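Probable TonB-dependent siderophore receptor PiuA (Acinetobacter baumannii, PDB 5FP1) probably binds iron-chelating siderophores at the outer membrane in the first step of iron uptake, and may bind ferric enterobactin with micromolar affinity. Local coordinates at residues Asn297-Thr302 against Asn321-Asp326; Gly363-Ile368 against Leu406-Asp411; Pro410-Thr415 against Ala499-Asn504. All coordinates share one frame; numbering follows the deposited sequence.

Interaction 1. Residues Asn297-Thr302 against Asn321-Asp326. With C8E ((hydroxyethyloxy)tri(ethyloxy)octane), chain D.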
loop_
_atom_site.group_PDB
_atom_site.type_symbol
_atom_site.label_atom_id
_atom_site.label_comp_id
_atom_site.label_asym_id
_atom_site.label_seq_id
_atom_site.Cartn_x
_atom_site.Cartn_y
_atom_site.Cartn_z
ATOM N N ASN A 297 -14.397 -3.999 -7.979
ATOM C CA ASN A 297 -14.663 -3.233 -6.789
ATOM C C ASN A 297 -16.032 -2.611 -6.962
ATOM O O ASN A 297 -16.337 -2.024 -8.015
ATOM C CB ASN A 297 -13.554 -2.164 -6.635
ATOM C CG ASN A 297 -13.497 -1.515 -5.262
ATOM O OD1 ASN A 297 -14.069 -1.989 -4.254
ATOM N ND2 ASN A 297 -12.738 -0.407 -5.203
ATOM N N ASP A 298 -16.864 -2.732 -5.943
ATOM C CA ASP A 298 -18.247 -2.275 -6.011
ATOM C C ASP A 298 -18.584 -1.764 -4.622
ATOM O O ASP A 298 -18.584 -2.540 -3.669
ATOM C CB ASP A 298 -19.152 -3.456 -6.407
ATOM C CG ASP A 298 -20.594 -3.060 -6.637
ATOM O OD1 ASP A 298 -20.936 -1.870 -6.628
ATOM O OD2 ASP A 298 -21.415 -3.968 -6.840
ATOM N N TYR A 299 -18.777 -0.457 -4.489
ATOM C CA TYR A 299 -18.914 0.127 -3.184
ATOM C C TYR A 299 -19.779 1.374 -3.100
ATOM O O TYR A 299 -19.917 2.151 -4.066
ATOM C CB TYR A 299 -17.544 0.419 -2.561
ATOM C CG TYR A 299 -16.755 1.529 -3.207
ATOM C CD1 TYR A 299 -17.069 2.866 -2.988
ATOM C CD2 TYR A 299 -15.659 1.242 -4.006
ATOM C CE1 TYR A 299 -16.322 3.886 -3.556
ATOM C CE2 TYR A 299 -14.920 2.258 -4.598
ATOM C CZ TYR A 299 -15.251 3.578 -4.372
ATOM O OH TYR A 299 -14.511 4.570 -4.996
ATOM N N VAL A 300 -20.351 1.528 -1.917
ATOM C CA VAL A 300 -21.039 2.738 -1.459
ATOM C C VAL A 300 -20.628 2.963 -0.012
ATOM O O VAL A 300 -20.796 2.070 0.833
ATOM C CB VAL A 300 -22.582 2.576 -1.492
ATOM C CG1 VAL A 300 -23.251 3.733 -0.758
ATOM C CG2 VAL A 300 -23.067 2.508 -2.927
ATOM N N TRP A 301 -20.044 4.108 0.293
ATOM C CA TRP A 301 -19.656 4.408 1.668
ATOM C C TRP A 301 -19.914 5.877 1.997
ATOM O O TRP A 301 -20.180 6.706 1.097
ATOM C CB TRP A 301 -18.203 3.983 1.998
ATOM C CG TRP A 301 -17.213 4.707 1.267
ATOM C CD1 TRP A 301 -16.722 4.400 0.014
ATOM C CD2 TRP A 301 -16.560 5.930 1.663
ATOM N NE1 TRP A 301 -15.831 5.364 -0.382
ATOM C CE2 TRP A 301 -15.704 6.304 0.611
ATOM C CE3 TRP A 301 -16.634 6.749 2.797
ATOM C CZ2 TRP A 301 -14.909 7.464 0.663
ATOM C CZ3 TRP A 301 -15.842 7.885 2.852
ATOM C CH2 TRP A 301 -15.008 8.242 1.788
ATOM N N THR A 302 -19.854 6.184 3.288
ATOM C CA THR A 302 -20.293 7.473 3.788
ATOM C C THR A 302 -19.162 8.395 4.164
ATOM O O THR A 302 -18.323 8.062 5.011
ATOM C CB THR A 302 -21.202 7.306 5.024
ATOM O OG1 THR A 302 -22.370 6.579 4.647
ATOM C CG2 THR A 302 -21.590 8.654 5.572
ATOM N N ASN A 321 -20.458 8.247 -1.390
ATOM C CA ASN A 321 -19.348 8.017 -2.304
ATOM C C ASN A 321 -19.512 6.606 -2.850
ATOM O O ASN A 321 -19.895 5.686 -2.120
ATOM C CB ASN A 321 -17.994 8.125 -1.610
ATOM C CG ASN A 321 -17.639 9.579 -1.219
ATOM O OD1 ASN A 321 -17.945 10.518 -1.925
ATOM N ND2 ASN A 321 -17.008 9.731 -0.125
ATOM N N SER A 322 -19.280 6.437 -4.144
ATOM C CA SER A 322 -19.465 5.150 -4.772
ATOM C C SER A 322 -18.570 4.994 -5.985
ATOM O O SER A 322 -18.075 5.983 -6.555
ATOM C CB SER A 322 -20.914 4.945 -5.207
ATOM O OG SER A 322 -21.203 5.677 -6.384
ATOM N N ALA A 323 -18.365 3.735 -6.355
ATOM C CA ALA A 323 -17.778 3.364 -7.644
ATOM C C ALA A 323 -18.077 1.898 -7.941
ATOM O O ALA A 323 -18.301 1.100 -7.034
ATOM C CB ALA A 323 -16.272 3.586 -7.644
ATOM N N ILE A 324 -18.042 1.556 -9.222
ATOM C CA ILE A 324 -18.141 0.187 -9.681
ATOM C C ILE A 324 -17.072 0.034 -10.738
ATOM O O ILE A 324 -17.128 0.703 -11.778
ATOM C CB ILE A 324 -19.499 -0.111 -10.357
ATOM C CG1 ILE A 324 -20.683 0.353 -9.499
ATOM C CG2 ILE A 324 -19.597 -1.609 -10.686
ATOM C CD1 ILE A 324 -22.000 0.438 -10.276
ATOM N N THR A 325 -16.062 -0.776 -10.465
ATOM C CA THR A 325 -14.977 -0.943 -11.407
ATOM C C THR A 325 -14.785 -2.410 -11.752
ATOM O O THR A 325 -14.942 -3.303 -10.891
ATOM C CB THR A 325 -13.635 -0.358 -10.914
ATOM O OG1 THR A 325 -13.208 -0.983 -9.679
ATOM C CG2 THR A 325 -13.764 1.156 -10.724
ATOM N N ASP A 326 -14.328 -2.626 -12.976
ATOM C CA ASP A 326 -14.020 -3.979 -13.452
ATOM C C ASP A 326 -12.813 -3.876 -14.353
ATOM O O ASP A 326 -12.862 -3.252 -15.416
ATOM C CB ASP A 326 -15.210 -4.560 -14.208
ATOM C CG ASP A 326 -15.003 -6.026 -14.610
ATOM O OD1 ASP A 326 -13.866 -6.485 -14.723
ATOM O OD2 ASP A 326 -16.001 -6.709 -14.852
HETATM C C1 C8E D . -18.072 -2.373 -14.261
HETATM C C2 C8E D . -18.515 -0.928 -14.358
HETATM C C3 C8E D . -19.951 -0.894 -14.866
HETATM C C4 C8E D . -20.815 0.029 -14.033
HETATM C C5 C8E D . -21.997 0.572 -14.821
HETATM C C6 C8E D . -22.881 -0.518 -15.402
HETATM C C7 C8E D . -24.048 0.129 -16.126
HETATM C C8 C8E D . -25.367 -0.570 -15.836
HETATM O O9 C8E D . -26.395 0.123 -16.549
HETATM O O HOH W 1 -11.719 0.469 -7.859
HETATM O O HOH W 2 -15.792 7.226 -4.912
#

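Interaction 2. Residues Gly363-Ile368 against Leu406-Asp411. With C8E ((hydroxyethyloxy)tri(ethyloxy)octane), chain D.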
loop_
_atom_site.group_PDB
_atom_site.type_symbol
_atom_site.label_atom_id
_atom_site.label_comp_id
_atom_site.label_asym_id
_atom_site.label_seq_id
_atom_site.Cartn_x
_atom_site.Cartn_y
_atom_site.Cartn_z
ATOM N N GLY A 363 -18.049 2.764 -13.382
ATOM C CA GLY A 363 -19.335 3.429 -13.178
ATOM C C GLY A 363 -19.477 3.821 -11.715
ATOM O O GLY A 363 -18.512 3.722 -10.901
ATOM N N GLY A 364 -20.689 4.200 -11.354
ATOM C CA GLY A 364 -21.002 4.534 -9.972
ATOM C C GLY A 364 -22.492 4.464 -9.820
ATOM O O GLY A 364 -23.202 4.001 -10.745
ATOM N N TYR A 365 -22.989 4.942 -8.689
ATOM C CA TYR A 365 -24.422 4.831 -8.386
ATOM C C TYR A 365 -25.111 6.166 -8.417
ATOM O O TYR A 365 -24.577 7.176 -7.912
ATOM C CB TYR A 365 -24.675 4.124 -7.045
ATOM C CG TYR A 365 -24.346 2.648 -7.096
ATOM C CD1 TYR A 365 -25.236 1.724 -7.640
ATOM C CD2 TYR A 365 -23.127 2.176 -6.631
ATOM C CE1 TYR A 365 -24.925 0.380 -7.705
ATOM C CE2 TYR A 365 -22.816 0.840 -6.685
ATOM C CZ TYR A 365 -23.708 -0.057 -7.236
ATOM O OH TYR A 365 -23.339 -1.381 -7.301
ATOM N N ASN A 366 -26.263 6.185 -9.088
ATOM C CA ASN A 366 -27.245 7.251 -8.872
ATOM C C ASN A 366 -28.139 6.853 -7.701
ATOM O O ASN A 366 -28.417 5.661 -7.488
ATOM C CB ASN A 366 -28.114 7.472 -10.104
ATOM C CG ASN A 366 -27.382 8.196 -11.219
ATOM O OD1 ASN A 366 -26.485 8.997 -10.985
ATOM N ND2 ASN A 366 -27.797 7.931 -12.441
ATOM N N ILE A 367 -28.581 7.861 -6.960
ATOM C CA ILE A 367 -29.560 7.704 -5.896
ATOM C C ILE A 367 -30.870 8.338 -6.384
ATOM O O ILE A 367 -30.854 9.457 -6.876
ATOM C CB ILE A 367 -29.111 8.447 -4.632
ATOM C CG1 ILE A 367 -27.587 8.314 -4.453
ATOM C CG2 ILE A 367 -29.840 7.891 -3.438
ATOM C CD1 ILE A 367 -26.957 9.508 -3.740
ATOM N N ILE A 368 -31.975 7.610 -6.253
ATOM C CA ILE A 368 -33.263 8.047 -6.802
ATOM C C ILE A 368 -34.290 7.988 -5.682
ATOM O O ILE A 368 -34.440 6.956 -5.037
ATOM C CB ILE A 368 -33.703 7.161 -7.974
ATOM C CG1 ILE A 368 -32.580 7.088 -9.027
ATOM C CG2 ILE A 368 -34.998 7.694 -8.597
ATOM C CD1 ILE A 368 -32.873 6.194 -10.198
ATOM N N LEU A 406 -30.763 2.753 -5.330
ATOM C CA LEU A 406 -29.488 2.937 -6.021
ATOM C C LEU A 406 -29.593 2.381 -7.413
ATOM O O LEU A 406 -30.155 1.294 -7.611
ATOM C CB LEU A 406 -28.376 2.205 -5.268
ATOM C CG LEU A 406 -28.076 2.788 -3.888
ATOM C CD1 LEU A 406 -27.035 1.982 -3.174
ATOM C CD2 LEU A 406 -27.652 4.241 -3.932
ATOM N N GLN A 407 -29.049 3.093 -8.392
ATOM C CA GLN A 407 -29.023 2.561 -9.734
ATOM C C GLN A 407 -27.657 2.729 -10.365
ATOM O O GLN A 407 -27.113 3.823 -10.394
ATOM C CB GLN A 407 -30.055 3.286 -10.593
ATOM C CG GLN A 407 -30.113 2.827 -12.031
ATOM C CD GLN A 407 -31.429 3.196 -12.686
ATOM O OE1 GLN A 407 -32.456 2.568 -12.440
ATOM N NE2 GLN A 407 -31.406 4.230 -13.508
ATOM N N ALA A 408 -27.136 1.652 -10.916
ATOM C CA ALA A 408 -25.795 1.684 -11.499
ATOM C C ALA A 408 -25.802 2.591 -12.722
ATOM O O ALA A 408 -26.785 2.635 -13.463
ATOM C CB ALA A 408 -25.354 0.274 -11.872
ATOM N N ARG A 409 -24.713 3.315 -12.926
ATOM C CA ARG A 409 -24.573 4.297 -13.995
ATOM C C ARG A 409 -23.136 4.165 -14.549
ATOM O O ARG A 409 -22.195 4.297 -13.787
ATOM C CB ARG A 409 -24.739 5.707 -13.416
ATOM C CG ARG A 409 -24.562 6.863 -14.397
ATOM C CD ARG A 409 -24.170 8.176 -13.705
ATOM N NE ARG A 409 -22.867 8.004 -13.073
ATOM C CZ ARG A 409 -22.639 7.946 -11.765
ATOM N NH1 ARG A 409 -23.616 8.154 -10.884
ATOM N NH2 ARG A 409 -21.413 7.701 -11.342
ATOM N N PRO A 410 -22.970 3.951 -15.870
ATOM C CA PRO A 410 -21.622 3.856 -16.449
ATOM C C PRO A 410 -21.026 5.238 -16.648
ATOM O O PRO A 410 -21.762 6.174 -16.914
ATOM C CB PRO A 410 -21.866 3.149 -17.793
ATOM C CG PRO A 410 -23.247 3.611 -18.189
ATOM C CD PRO A 410 -24.024 3.791 -16.893
ATOM N N ASP A 411 -19.706 5.383 -16.486
ATOM C CA ASP A 411 -19.051 6.689 -16.610
ATOM C C ASP A 411 -17.987 6.720 -17.708
ATOM O O ASP A 411 -17.993 7.628 -18.563
ATOM C CB ASP A 411 -18.426 7.149 -15.292
ATOM C CG ASP A 411 -19.465 7.377 -14.208
ATOM O OD1 ASP A 411 -20.478 8.070 -14.476
ATOM O OD2 ASP A 411 -19.273 6.870 -13.087
HETATM C C1 C8E D . -18.072 -2.373 -14.261
HETATM C C2 C8E D . -18.515 -0.928 -14.358
HETATM C C3 C8E D . -19.951 -0.894 -14.866
HETATM C C4 C8E D . -20.815 0.029 -14.033
HETATM C C5 C8E D . -21.997 0.572 -14.821
HETATM C C6 C8E D . -22.881 -0.518 -15.402
HETATM C C7 C8E D . -24.048 0.129 -16.126
HETATM C C8 C8E D . -25.367 -0.570 -15.836
HETATM O O9 C8E D . -26.395 0.123 -16.549
HETATM O O HOH W 3 -30.150 6.178 -12.790
#

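Interaction 3. Residues Pro410-Thr415 against Ala499-Asn504. With C8E ((hydroxyethyloxy)tri(ethyloxy)octane), chain G; C8E ((hydroxyethyloxy)tri(ethyloxy)octane), chain D.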
loop_
_atom_site.group_PDB
_atom_site.type_symbol
_atom_site.label_atom_id
_atom_site.label_comp_id
_atom_site.label_asym_id
_atom_site.label_seq_id
_atom_site.Cartn_x
_atom_site.Cartn_y
_atom_site.Cartn_z
ATOM N N PRO A 410 -22.970 3.951 -15.870
ATOM C CA PRO A 410 -21.622 3.856 -16.449
ATOM C C PRO A 410 -21.026 5.238 -16.648
ATOM O O PRO A 410 -21.762 6.174 -16.914
ATOM C CB PRO A 410 -21.866 3.149 -17.793
ATOM C CG PRO A 410 -23.247 3.611 -18.189
ATOM C CD PRO A 410 -24.024 3.791 -16.893
ATOM N N ASP A 411 -19.706 5.383 -16.486
ATOM C CA ASP A 411 -19.051 6.689 -16.610
ATOM C C ASP A 411 -17.987 6.720 -17.708
ATOM O O ASP A 411 -17.993 7.628 -18.563
ATOM C CB ASP A 411 -18.426 7.149 -15.292
ATOM C CG ASP A 411 -19.465 7.377 -14.208
ATOM O OD1 ASP A 411 -20.478 8.070 -14.476
ATOM O OD2 ASP A 411 -19.273 6.870 -13.087
ATOM N N PHE A 412 -17.084 5.754 -17.705
ATOM C CA PHE A 412 -16.006 5.721 -18.704
ATOM C C PHE A 412 -15.340 4.377 -18.761
ATOM O O PHE A 412 -15.571 3.516 -17.909
ATOM C CB PHE A 412 -14.931 6.795 -18.443
ATOM C CG PHE A 412 -14.256 6.697 -17.089
ATOM C CD1 PHE A 412 -13.246 5.796 -16.861
ATOM C CD2 PHE A 412 -14.628 7.554 -16.056
ATOM C CE1 PHE A 412 -12.620 5.708 -15.608
ATOM C CE2 PHE A 412 -14.006 7.491 -14.815
ATOM C CZ PHE A 412 -13.000 6.572 -14.586
ATOM N N ASP A 413 -14.489 4.201 -19.767
ATOM C CA ASP A 413 -13.547 3.082 -19.752
ATOM C C ASP A 413 -12.148 3.608 -19.962
ATOM O O ASP A 413 -11.972 4.729 -20.413
ATOM C CB ASP A 413 -13.874 1.968 -20.751
ATOM C CG ASP A 413 -13.774 2.416 -22.222
ATOM O OD1 ASP A 413 -12.920 3.238 -22.578
ATOM O OD2 ASP A 413 -14.551 1.891 -23.015
ATOM N N ALA A 414 -11.161 2.778 -19.647
ATOM C CA ALA A 414 -9.756 3.195 -19.701
ATOM C C ALA A 414 -8.864 2.055 -20.116
ATOM O O ALA A 414 -9.018 0.958 -19.641
ATOM C CB ALA A 414 -9.300 3.717 -18.347
ATOM N N THR A 415 -7.882 2.358 -20.951
ATOM C CA THR A 415 -6.918 1.383 -21.420
ATOM C C THR A 415 -5.514 1.929 -21.262
ATOM O O THR A 415 -5.208 3.033 -21.724
ATOM C CB THR A 415 -7.179 1.053 -22.893
ATOM O OG1 THR A 415 -8.503 0.529 -23.006
ATOM C CG2 THR A 415 -6.188 0.008 -23.415
ATOM N N ALA A 499 -4.888 4.407 -14.245
ATOM C CA ALA A 499 -5.523 3.460 -15.196
ATOM C C ALA A 499 -7.024 3.469 -15.062
ATOM O O ALA A 499 -7.702 2.477 -15.377
ATOM C CB ALA A 499 -5.002 2.045 -15.001
ATOM N N GLY A 500 -7.545 4.597 -14.594
ATOM C CA GLY A 500 -8.975 4.809 -14.585
ATOM C C GLY A 500 -9.531 5.166 -13.220
ATOM O O GLY A 500 -10.367 6.062 -13.095
ATOM N N TRP A 501 -9.112 4.462 -12.182
ATOM C CA TRP A 501 -9.707 4.715 -10.863
ATOM C C TRP A 501 -8.656 4.423 -9.796
ATOM O O TRP A 501 -8.173 3.304 -9.658
ATOM C CB TRP A 501 -10.963 3.864 -10.686
ATOM C CG TRP A 501 -11.910 4.411 -9.640
ATOM C CD1 TRP A 501 -12.285 3.810 -8.470
ATOM C CD2 TRP A 501 -12.535 5.690 -9.655
ATOM N NE1 TRP A 501 -13.116 4.650 -7.750
ATOM C CE2 TRP A 501 -13.279 5.811 -8.457
ATOM C CE3 TRP A 501 -12.530 6.762 -10.564
ATOM C CZ2 TRP A 501 -14.040 6.929 -8.173
ATOM C CZ3 TRP A 501 -13.305 7.877 -10.274
ATOM C CH2 TRP A 501 -14.036 7.951 -9.097
ATOM N N GLY A 502 -8.267 5.462 -9.086
ATOM C CA GLY A 502 -7.183 5.380 -8.136
ATOM C C GLY A 502 -6.869 6.792 -7.679
ATOM O O GLY A 502 -7.756 7.647 -7.585
ATOM N N ASP A 503 -5.599 7.036 -7.433
ATOM C CA ASP A 503 -5.154 8.305 -6.865
ATOM C C ASP A 503 -5.655 9.437 -7.766
ATOM O O ASP A 503 -5.323 9.467 -8.950
ATOM C CB ASP A 503 -3.623 8.296 -6.762
ATOM C CG ASP A 503 -3.080 9.527 -5.980
ATOM O OD1 ASP A 503 -3.567 10.622 -6.251
ATOM O OD2 ASP A 503 -2.254 9.362 -5.062
ATOM N N ASN A 504 -6.477 10.339 -7.231
ATOM C CA ASN A 504 -7.094 11.370 -8.049
ATOM C C ASN A 504 -6.091 12.394 -8.599
ATOM O O ASN A 504 -6.399 13.076 -9.577
ATOM C CB ASN A 504 -8.227 12.085 -7.293
ATOM C CG ASN A 504 -7.811 12.527 -5.905
ATOM O OD1 ASN A 504 -7.532 11.706 -5.021
ATOM N ND2 ASN A 504 -7.758 13.836 -5.706
HETATM C C1 C8E G . -18.476 1.739 -18.370
HETATM C C2 C8E G . -18.185 1.661 -19.866
HETATM C C3 C8E G . -18.232 3.040 -20.503
HETATM C C4 C8E G . -18.013 3.026 -22.010
HETATM C C5 C8E G . -17.200 4.230 -22.481
HETATM C C6 C8E G . -17.554 4.629 -23.922
HETATM C C7 C8E G . -16.854 3.793 -24.988
HETATM C C8 C8E G . -17.101 4.398 -26.372
HETATM O O9 C8E G . -15.879 4.507 -27.103
HETATM C C1 C8E D . -18.072 -2.373 -14.261
HETATM C C2 C8E D . -18.515 -0.928 -14.358
HETATM C C3 C8E D . -19.951 -0.894 -14.866
HETATM C C4 C8E D . -20.815 0.029 -14.033
HETATM C C5 C8E D . -21.997 0.572 -14.821
HETATM C C6 C8E D . -22.881 -0.518 -15.402
HETATM C C7 C8E D . -24.048 0.129 -16.126
HETATM C C8 C8E D . -25.367 -0.570 -15.836
HETATM O O9 C8E D . -26.395 0.123 -16.549
HETATM O O HOH W 4 -7.404 0.477 -17.190
#

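Interaction 1. Residues Asn297-Thr302 against Asn321-Asp326
W301 packs against N321, and Y299 against A323, within an antiparallel β-hairpin of the TonB-dependent receptor barrel, formed by strands 284-304 and 315-341. N321 CB packs over the five-membered ring of W301, 3.9 Å from its centroid and 24° off the ring normal, a CH-pi contact. The Y299 ring leans over the backbone of A323, with Y299 CZ 3.4 Å from A323 CB. In both aromatic residues CG sits between the backbone N and the carbonyl carbon (chi1 69° in Y299), which stands the rings up from the sheet on the face of N297 and T325. Beneath them run three hydrogen-bonded pairs, N297 with T325, Y299 with A323 and W301 with N321, each closed by two N-H to O bonds; Y299 N to A323 O measures 3.0 Å. The other face carries D298 beside I324, OD1 lying 3.6 Å from I324 CG1, and V300 beside S322. Farther out, the Y365 hydroxyl bonds D298 OD1, Y365 N bonds S322 OG, Q265 binds N297 OD1, and the Y299 hydroxyl meets W501 NE1. One water joins the two strands, 3.0 Å from N297 ND2 and 2.8 Å from T325 OG1.

Interaction 2. Residues Gly363-Ile368 against Leu406-Asp411
R409 reaches across to N366 and Y365 where strands 346-368 and 405-428 pair as antiparallel neighbours in the wall of the β-barrel, their local axes at 142°. Four backbone hydrogen bonds make up two hydrogen-bonded pairs, G364 with R409 and N366 with Q407; R409 N to G364 O is short, at 2.7 Å. The polar side-chain network centres on the guanidinium. R409 NH1 donates to N366 OD1 at 3.0 Å, in the guanidinium plane but well above the plane of the amide carbonyl, and makes a weak bond to Y365 O. Side-on, NE and NH2 grip the carboxylate of D411 in a salt bridge, so that three nitrogens fix the rotation of the group; K362 is a second cation at D411 OD2. G364 lies against one guanidinium face, its missing side chain letting the arginine fold over the backbone. Apolar contacts occupy the face of Y365, I367, L406 and A408: Y365 CD1 approaches L406 CB at 4.0 Å, and I367 runs alongside L406. The detergent chain C8E (chain D) lies across the wall over G363 and P410, on the side of A408, its C5 3.7 Å from P410 N and C4 3.8 Å from G363 CA.

Interaction 3. Residues Pro410-Thr415 against Ala499-Asn504
F412 meets G500 and W501 where strand 405-428 of the TonB-dependent receptor barrel faces the loop between strands 482-493 and 518-531. Its CB points toward that loop, and a chi1 of 59° carries the ring off the strand to meet it. F412 CE1 comes within 3.4 Å of G500 O, and F412 CZ, at the tip, within 3.1 Å. That oxygen lies at the ring edge, near its plane, where aromatic hydrogens carry partial positive charge. F412 CZ also packs on W501 CE3 at 4.1 Å. Two residues on, A414 CB touches A499 O at 3.6 Å and rests near G500 CA. G500 has phi 125°, a backbone shape suited to a residue without CB. No direct hydrogen bond crosses; one water donates to A414 O, at 3.0 Å, and A499 O, at 2.7 Å. The F412 backbone belongs to a classic β bulge, D411 and F412 both facing K362, which makes a cation-pi contact with W501. Lying between wall and plug, the loop touches P80 through W501 and bonds S91 OG through D503 OD2. F412 thus sits between strand 346-368, through K362, and strand 433-450, through Q448 and F450, while W501 reaches strand 315-341 at A323 and T325.

From the N terminus, interaction 1 comes first and closes a hairpin, with 18 residues between its segments. Strand 315-341 then runs into strand 346-368, and interaction 2 pairs this with strand 405-428, with 37 residues between its segments. The two lie in series and join directly: I324 O meets G363 N at 2.8 Å, and I324 CD1 packs on A408 CB. Interaction 3 starts on P410 and D411, where interaction 2 ends, and spans 83 residues, mostly barrel strands, before a loop returns to the same wall. That loop also touches interaction 1. No contact nests in another; together they tie four successive wall strands to one loop.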